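Local coordinates for protein redox-sensing transcriptional repressor Rex (Thermoanaerobacter ethanolicus, PDB 3WG9) that probably represses transcription by binding DNA as a homodimer and adjusts that binding to the cellular NADH/NAD(+) ratio, at residues Y21-E24 with L25-D29; E70-N73 with N74-I78. One frame throughout, in Å; residues are numbered along the deposited sequence.

Contact 1: residues Y21-E24 with L25-D29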
ATOM      1  N   TYR B  21      -7.595  -1.946 -12.844  1.00 35.04           N
ATOM      2  CA  TYR B  21      -8.963  -2.302 -13.171  1.00 38.95           C
ATOM      3  C   TYR B  21      -9.127  -2.715 -14.652  1.00 40.05           C
ATOM      4  O   TYR B  21      -9.752  -3.749 -14.909  1.00 42.43           O
ATOM      5  CB  TYR B  21      -9.966  -1.219 -12.777  1.00 37.53           C
ATOM      6  CG  TYR B  21     -11.390  -1.590 -13.115  1.00 46.34           C
ATOM      7  CD1 TYR B  21     -11.940  -2.785 -12.640  1.00 53.55           C
ATOM      8  CD2 TYR B  21     -12.185  -0.770 -13.908  1.00 50.16           C
ATOM      9  CE1 TYR B  21     -13.225  -3.174 -12.946  1.00 58.32           C
ATOM     10  CE2 TYR B  21     -13.508  -1.152 -14.218  1.00 57.58           C
ATOM     11  CZ  TYR B  21     -14.014  -2.357 -13.725  1.00 60.17           C
ATOM     12  OH  TYR B  21     -15.304  -2.772 -13.991  1.00 67.43           O
ATOM     13  N   LEU B  22      -8.545  -1.953 -15.584  1.00 39.96           N
ATOM     14  CA  LEU B  22      -8.449  -2.302 -17.008  1.00 41.77           C
ATOM     15  C   LEU B  22      -7.732  -3.626 -17.309  1.00 43.90           C
ATOM     16  O   LEU B  22      -8.080  -4.343 -18.269  1.00 43.53           O
ATOM     17  CB  LEU B  22      -7.756  -1.182 -17.779  1.00 41.82           C
ATOM     18  CG  LEU B  22      -8.752  -0.040 -18.049  1.00 45.06           C
ATOM     19  CD1 LEU B  22      -8.029   1.279 -18.241  1.00 50.13           C
ATOM     20  CD2 LEU B  22      -9.648  -0.350 -19.238  1.00 45.01           C
ATOM     21  N   GLU B  23      -6.680  -3.916 -16.546  1.00 42.40           N
ATOM     22  CA  GLU B  23      -5.991  -5.188 -16.661  1.00 45.34           C
ATOM     23  C   GLU B  23      -6.949  -6.361 -16.408  1.00 46.53           C
ATOM     24  O   GLU B  23      -6.962  -7.343 -17.151  1.00 47.98           O
ATOM     25  CB  GLU B  23      -4.777  -5.208 -15.712  1.00 45.17           C
ATOM     26  CG  GLU B  23      -3.859  -6.384 -15.913  1.00 48.99           C
ATOM     27  CD  GLU B  23      -2.591  -6.226 -15.054  1.00 54.83           C
ATOM     28  OE1 GLU B  23      -2.547  -6.802 -13.949  1.00 60.60           O
ATOM     29  OE2 GLU B  23      -1.686  -5.465 -15.433  1.00 51.58           O
ATOM     30  N   GLU B  24      -7.797  -6.237 -15.396  1.00 46.16           N
ATOM     31  CA  GLU B  24      -8.740  -7.279 -15.043  1.00 49.97           C
ATOM     32  C   GLU B  24      -9.778  -7.473 -16.150  1.00 52.15           C
ATOM     33  O   GLU B  24     -10.049  -8.602 -16.544  1.00 55.27           O
ATOM     34  CB  GLU B  24      -9.386  -6.936 -13.713  1.00 48.88           C
ATOM     35  CG  GLU B  24     -10.509  -7.866 -13.220  1.00 58.15           C
ATOM     36  CD  GLU B  24     -11.124  -7.333 -11.922  1.00 67.12           C
ATOM     37  OE1 GLU B  24     -12.369  -7.212 -11.818  1.00 69.61           O
ATOM     38  OE2 GLU B  24     -10.340  -6.962 -11.020  1.00 70.87           O
ATOM     39  N   LEU B  25     -10.291  -6.373 -16.695  1.00 52.19           N
ATOM     40  CA  LEU B  25     -11.210  -6.402 -17.834  1.00 53.11           C
ATOM     41  C   LEU B  25     -10.542  -6.982 -19.079  1.00 54.69           C
ATOM     42  O   LEU B  25     -11.155  -7.741 -19.826  1.00 56.68           O
ATOM     43  CB  LEU B  25     -11.749  -4.989 -18.140  1.00 52.67           C
ATOM     44  CG  LEU B  25     -12.537  -4.122 -17.149  1.00 52.28           C
ATOM     45  CD1 LEU B  25     -12.759  -2.737 -17.742  1.00 50.12           C
ATOM     46  CD2 LEU B  25     -13.880  -4.722 -16.725  1.00 53.96           C
ATOM     47  N   LEU B  26      -9.296  -6.608 -19.325  1.00 54.68           N
ATOM     48  CA  LEU B  26      -8.580  -7.125 -20.461  1.00 57.17           C
ATOM     49  C   LEU B  26      -8.365  -8.640 -20.316  1.00 60.63           C
ATOM     50  O   LEU B  26      -8.502  -9.387 -21.288  1.00 63.33           O
ATOM     51  CB  LEU B  26      -7.257  -6.380 -20.666  1.00 55.49           C
ATOM     52  CG  LEU B  26      -6.417  -6.845 -21.850  1.00 56.73           C
ATOM     53  CD1 LEU B  26      -6.983  -6.422 -23.219  1.00 55.43           C
ATOM     54  CD2 LEU B  26      -4.999  -6.339 -21.642  1.00 59.60           C
ATOM     55  N   LYS B  27      -8.110  -9.101 -19.095  1.00 61.21           N
ATOM     56  CA  LYS B  27      -7.978 -10.535 -18.854  1.00 64.36           C
ATOM     57  C   LYS B  27      -9.284 -11.293 -19.103  1.00 65.32           C
ATOM     58  O   LYS B  27      -9.252 -12.429 -19.568  1.00 67.99           O
ATOM     59  CB  LYS B  27      -7.503 -10.795 -17.432  1.00 63.58           C
ATOM     60  CG  LYS B  27      -6.611 -12.005 -17.291  1.00 68.42           C
ATOM     61  CD  LYS B  27      -5.594 -11.744 -16.183  1.00 71.48           C
ATOM     62  CE  LYS B  27      -5.038 -10.311 -16.262  1.00 73.52           C
ATOM     63  NZ  LYS B  27      -3.970 -10.012 -15.229  1.00 72.37           N
ATOM     64  N   ASN B  28     -10.416 -10.678 -18.772  1.00 65.05           N
ATOM     65  CA  ASN B  28     -11.757 -11.247 -19.021  1.00 66.35           C
ATOM     66  C   ASN B  28     -12.261 -10.971 -20.429  1.00 66.51           C
ATOM     67  O   ASN B  28     -13.445 -11.135 -20.723  1.00 68.37           O
ATOM     68  CB  ASN B  28     -12.787 -10.688 -18.031  1.00 65.57           C
ATOM     69  CG  ASN B  28     -12.434 -10.965 -16.591  1.00 65.78           C
ATOM     70  OD1 ASN B  28     -11.477 -11.663 -16.308  1.00 70.81           O
ATOM     71  ND2 ASN B  28     -13.222 -10.430 -15.667  1.00 69.57           N
ATOM     72  N   ASP B  29     -11.363 -10.510 -21.284  1.00 66.05           N
ATOM     73  CA  ASP B  29     -11.710 -10.105 -22.636  1.00 67.04           C
ATOM     74  C   ASP B  29     -12.938  -9.216 -22.776  1.00 65.72           C
ATOM     75  O   ASP B  29     -13.677  -9.333 -23.755  1.00 66.23           O
ATOM     76  CB  ASP B  29     -11.817 -11.323 -23.557  1.00 71.23           C
ATOM     77  CG  ASP B  29     -10.493 -11.652 -24.228  1.00 76.38           C
ATOM     78  OD1 ASP B  29     -10.023 -10.821 -25.045  1.00 82.21           O
ATOM     79  OD2 ASP B  29      -9.930 -12.736 -23.950  1.00 80.20           O
TER
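L25 lies over one face of the Y21 ring, one helical turn on. Its CG stands 4.1 Å above the ring plane and off toward the rim, and the two methyls reach different parts of the ring: CD1 comes to 3.9 Å from Y21 CE2, while CD2 reaches the phenol end, 3.6 Å from Y21 OH. Y21 carries CG opposite its backbone N (chi1 -180°), which sets the ring beside the residue's own carbonyl carbon, on the side where L25 comes round. L22 touches the same leucine more loosely, its CD2 4.2 Å from L25 CD1, and I33 of strand 32-33 also packs on both Y21 and L25.

This is the C-terminal end of helix 9-27, part of the predicted helix-turn-helix DNA-binding region of the winged-helix domain. N28 N still bonds to E24 O at 3.1 Å, and a Schellman motif then closes the helix: D29, with positive phi, is the C-prime residue, and its N bonds to L26 O at 3.1 Å while V30 N turns back to L25 O.

On another side of the helix E23 and K27 run side by side, pointing the same way. The salt bridge from E23 OE1 to K27 NZ is long, 3.7 Å, and the ammonium sits equally near E23 CG. The other carboxylate oxygen, OE2, is hydrogen-bonded to Y72 OH of helix 68-78, so K27 meets a carboxylate already held by a second partner. E24, its chain extended beyond CG, packs on D181 of the second subunit; it is a zinc ligand seen in this protein, though no zinc is bound to it in this chain.

Contact 2: residues E70-N73 with N74-I78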
ATOM      1  N   GLU B  70      -6.876  -0.570 -25.576  1.00 51.26           N
ATOM      2  CA  GLU B  70      -6.127   0.633 -25.961  1.00 50.79           C
ATOM      3  C   GLU B  70      -5.918   1.553 -24.755  1.00 47.40           C
ATOM      4  O   GLU B  70      -4.880   2.209 -24.646  1.00 45.74           O
ATOM      5  CB  GLU B  70      -6.865   1.408 -27.065  1.00 53.16           C
ATOM      6  CG  GLU B  70      -6.928   0.616 -28.361  1.00 61.54           C
ATOM      7  CD  GLU B  70      -7.401   1.437 -29.567  1.00 72.01           C
ATOM      8  OE1 GLU B  70      -8.303   2.289 -29.396  1.00 69.36           O
ATOM      9  OE2 GLU B  70      -6.856   1.213 -30.684  1.00 78.09           O
ATOM     10  N   LEU B  71      -6.929   1.644 -23.902  1.00 44.88           N
ATOM     11  CA  LEU B  71      -6.800   2.482 -22.709  1.00 43.76           C
ATOM     12  C   LEU B  71      -5.745   1.828 -21.823  1.00 43.13           C
ATOM     13  O   LEU B  71      -4.814   2.506 -21.321  1.00 42.79           O
ATOM     14  CB  LEU B  71      -8.136   2.707 -22.010  1.00 41.76           C
ATOM     15  CG  LEU B  71      -8.150   3.450 -20.662  1.00 40.31           C
ATOM     16  CD1 LEU B  71      -7.321   4.730 -20.728  1.00 39.11           C
ATOM     17  CD2 LEU B  71      -9.538   3.672 -20.132  1.00 40.74           C
ATOM     18  N   TYR B  72      -5.880   0.517 -21.656  1.00 42.56           N
ATOM     19  CA  TYR B  72      -4.897  -0.214 -20.866  1.00 43.35           C
ATOM     20  C   TYR B  72      -3.473   0.027 -21.364  1.00 43.35           C
ATOM     21  O   TYR B  72      -2.562   0.325 -20.566  1.00 41.34           O
ATOM     22  CB  TYR B  72      -5.202  -1.715 -20.837  1.00 43.68           C
ATOM     23  CG  TYR B  72      -4.151  -2.493 -20.106  1.00 45.91           C
ATOM     24  CD1 TYR B  72      -4.134  -2.498 -18.701  1.00 46.19           C
ATOM     25  CD2 TYR B  72      -3.146  -3.186 -20.798  1.00 45.11           C
ATOM     26  CE1 TYR B  72      -3.164  -3.202 -18.004  1.00 45.80           C
ATOM     27  CE2 TYR B  72      -2.147  -3.896 -20.084  1.00 50.11           C
ATOM     28  CZ  TYR B  72      -2.199  -3.904 -18.694  1.00 48.42           C
ATOM     29  OH  TYR B  72      -1.262  -4.573 -17.933  1.00 54.28           O
ATOM     30  N   ASN B  73      -3.259  -0.117 -22.674  1.00 43.85           N
ATOM     31  CA  ASN B  73      -1.921   0.074 -23.221  1.00 44.78           C
ATOM     32  C   ASN B  73      -1.422   1.510 -23.064  1.00 44.76           C
ATOM     33  O   ASN B  73      -0.231   1.724 -22.813  1.00 44.36           O
ATOM     34  CB  ASN B  73      -1.813  -0.399 -24.691  1.00 50.16           C
ATOM     35  CG  ASN B  73      -1.922  -1.911 -24.831  1.00 51.48           C
ATOM     36  OD1 ASN B  73      -1.605  -2.664 -23.919  1.00 52.66           O
ATOM     37  ND2 ASN B  73      -2.380  -2.361 -25.989  1.00 57.92           N
ATOM     38  N   ASN B  74      -2.318   2.480 -23.196  1.00 42.42           N
ATOM     39  CA  ASN B  74      -2.011   3.893 -22.939  1.00 44.55           C
ATOM     40  C   ASN B  74      -1.540   4.069 -21.477  1.00 40.18           C
ATOM     41  O   ASN B  74      -0.496   4.664 -21.233  1.00 39.58           O
ATOM     42  CB  ASN B  74      -3.261   4.758 -23.203  1.00 44.42           C
ATOM     43  CG  ASN B  74      -3.026   6.284 -23.048  1.00 51.12           C
ATOM     44  OD1 ASN B  74      -1.989   6.828 -23.417  1.00 52.41           O
ATOM     45  ND2 ASN B  74      -4.045   6.981 -22.533  1.00 52.80           N
ATOM     46  N   LEU B  75      -2.301   3.538 -20.528  1.00 38.07           N
ATOM     47  CA  LEU B  75      -1.910   3.645 -19.120  1.00 36.82           C
ATOM     48  C   LEU B  75      -0.557   2.980 -18.797  1.00 37.10           C
ATOM     49  O   LEU B  75       0.249   3.497 -18.027  1.00 35.65           O
ATOM     50  CB  LEU B  75      -3.029   3.102 -18.270  1.00 33.42           C
ATOM     51  CG  LEU B  75      -4.208   4.068 -18.246  1.00 36.09           C
ATOM     52  CD1 LEU B  75      -5.432   3.301 -17.765  1.00 33.90           C
ATOM     53  CD2 LEU B  75      -3.863   5.259 -17.317  1.00 35.32           C
ATOM     54  N   THR B  76      -0.275   1.866 -19.445  1.00 37.54           N
ATOM     55  CA  THR B  76       1.001   1.205 -19.271  1.00 38.50           C
ATOM     56  C   THR B  76       2.139   2.132 -19.653  1.00 37.82           C
ATOM     57  O   THR B  76       3.148   2.238 -18.936  1.00 37.71           O
ATOM     58  CB  THR B  76       1.102  -0.071 -20.151  1.00 38.81           C
ATOM     59  OG1 THR B  76       0.136  -1.013 -19.687  1.00 40.82           O
ATOM     60  CG2 THR B  76       2.506  -0.699 -20.025  1.00 43.11           C
ATOM     61  N   LYS B  77       1.991   2.781 -20.810  1.00 39.94           N
ATOM     62  CA  LYS B  77       2.959   3.757 -21.298  1.00 39.30           C
ATOM     63  C   LYS B  77       3.079   4.952 -20.355  1.00 37.25           C
ATOM     64  O   LYS B  77       4.177   5.417 -20.057  1.00 36.56           O
ATOM     65  CB  LYS B  77       2.527   4.261 -22.700  1.00 43.38           C
ATOM     66  CG  LYS B  77       3.343   5.469 -23.234  1.00 47.99           C
ATOM     67  CD  LYS B  77       2.916   6.044 -24.620  1.00 57.14           C
ATOM     68  CE  LYS B  77       1.626   6.855 -24.496  1.00 61.96           C
ATOM     69  NZ  LYS B  77       1.617   8.179 -25.182  1.00 64.32           N
ATOM     70  N   ILE B  78       1.936   5.511 -19.946  1.00 34.85           N
ATOM     71  CA  ILE B  78       1.941   6.704 -19.079  1.00 34.41           C
ATOM     72  C   ILE B  78       2.660   6.365 -17.752  1.00 31.21           C
ATOM     73  O   ILE B  78       3.395   7.201 -17.196  1.00 32.47           O
ATOM     74  CB  ILE B  78       0.481   7.147 -18.779  1.00 33.83           C
ATOM     75  CG1 ILE B  78      -0.108   7.828 -20.015  1.00 34.87           C
ATOM     76  CG2 ILE B  78       0.401   8.137 -17.620  1.00 33.50           C
ATOM     77  CD1 ILE B  78      -1.675   7.841 -19.897  1.00 36.48           C
TER
HETATM   78  O   HOH W   1       1.003  -2.504 -22.623  1.00 54.68           O
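L71 and L75, one turn apart on helix 68-78 of the winged-helix domain, form the tight side of this contact. The helix follows the short strand 66-67, and its leucines face helices 9-27 and 46-54; L53 of the latter touches both of them. L71 CD1 meets L75 CD1 at 3.8 Å. L75 also leans on the backbone, its CG 3.5 Å from L71 O, the carbonyl that accepts the straight bond from L75 N (2.8 Å, 169° at the hydrogen).

Y72 and T76 make up a polar flank that is also well packed. T76 OG1 rides 3.7 Å above one face of the Y72 ring, toward its rim, held beside its own backbone N by chi1 of -65°. From there it lies 3.1 Å from Y72 O, but H19 of helix 9-27 is its hydrogen-bond partner too, so where its proton points is not settled. H19 also stacks on the Y72 ring. The loose side is that of N73, which is exposed and linked to T76 through a water: this water donates to N73 OD1 at 2.9 Å and reaches T76 OG1 by a weak bond of 3.4 Å.

From the N terminus, the chain first runs through helix 9-27, whose last turns make contact 1, then through strand 32-33, helices 35-42 and 46-54 and strand 66-67 before helix 68-78 makes contact 2. Each contact joins adjoining turns of one helix, so neither closes a long loop; they follow in series, without nesting or crossing. Their centres lie 12 Å apart, and the two helices meet directly. L22 CD1 fits against both L71 CG and L75 CD1, L26 packs on the Y72 ring, and the E23-Y72 pair adds a polar link beside them. The first and last helices of the winged-helix domain are thereby tied together.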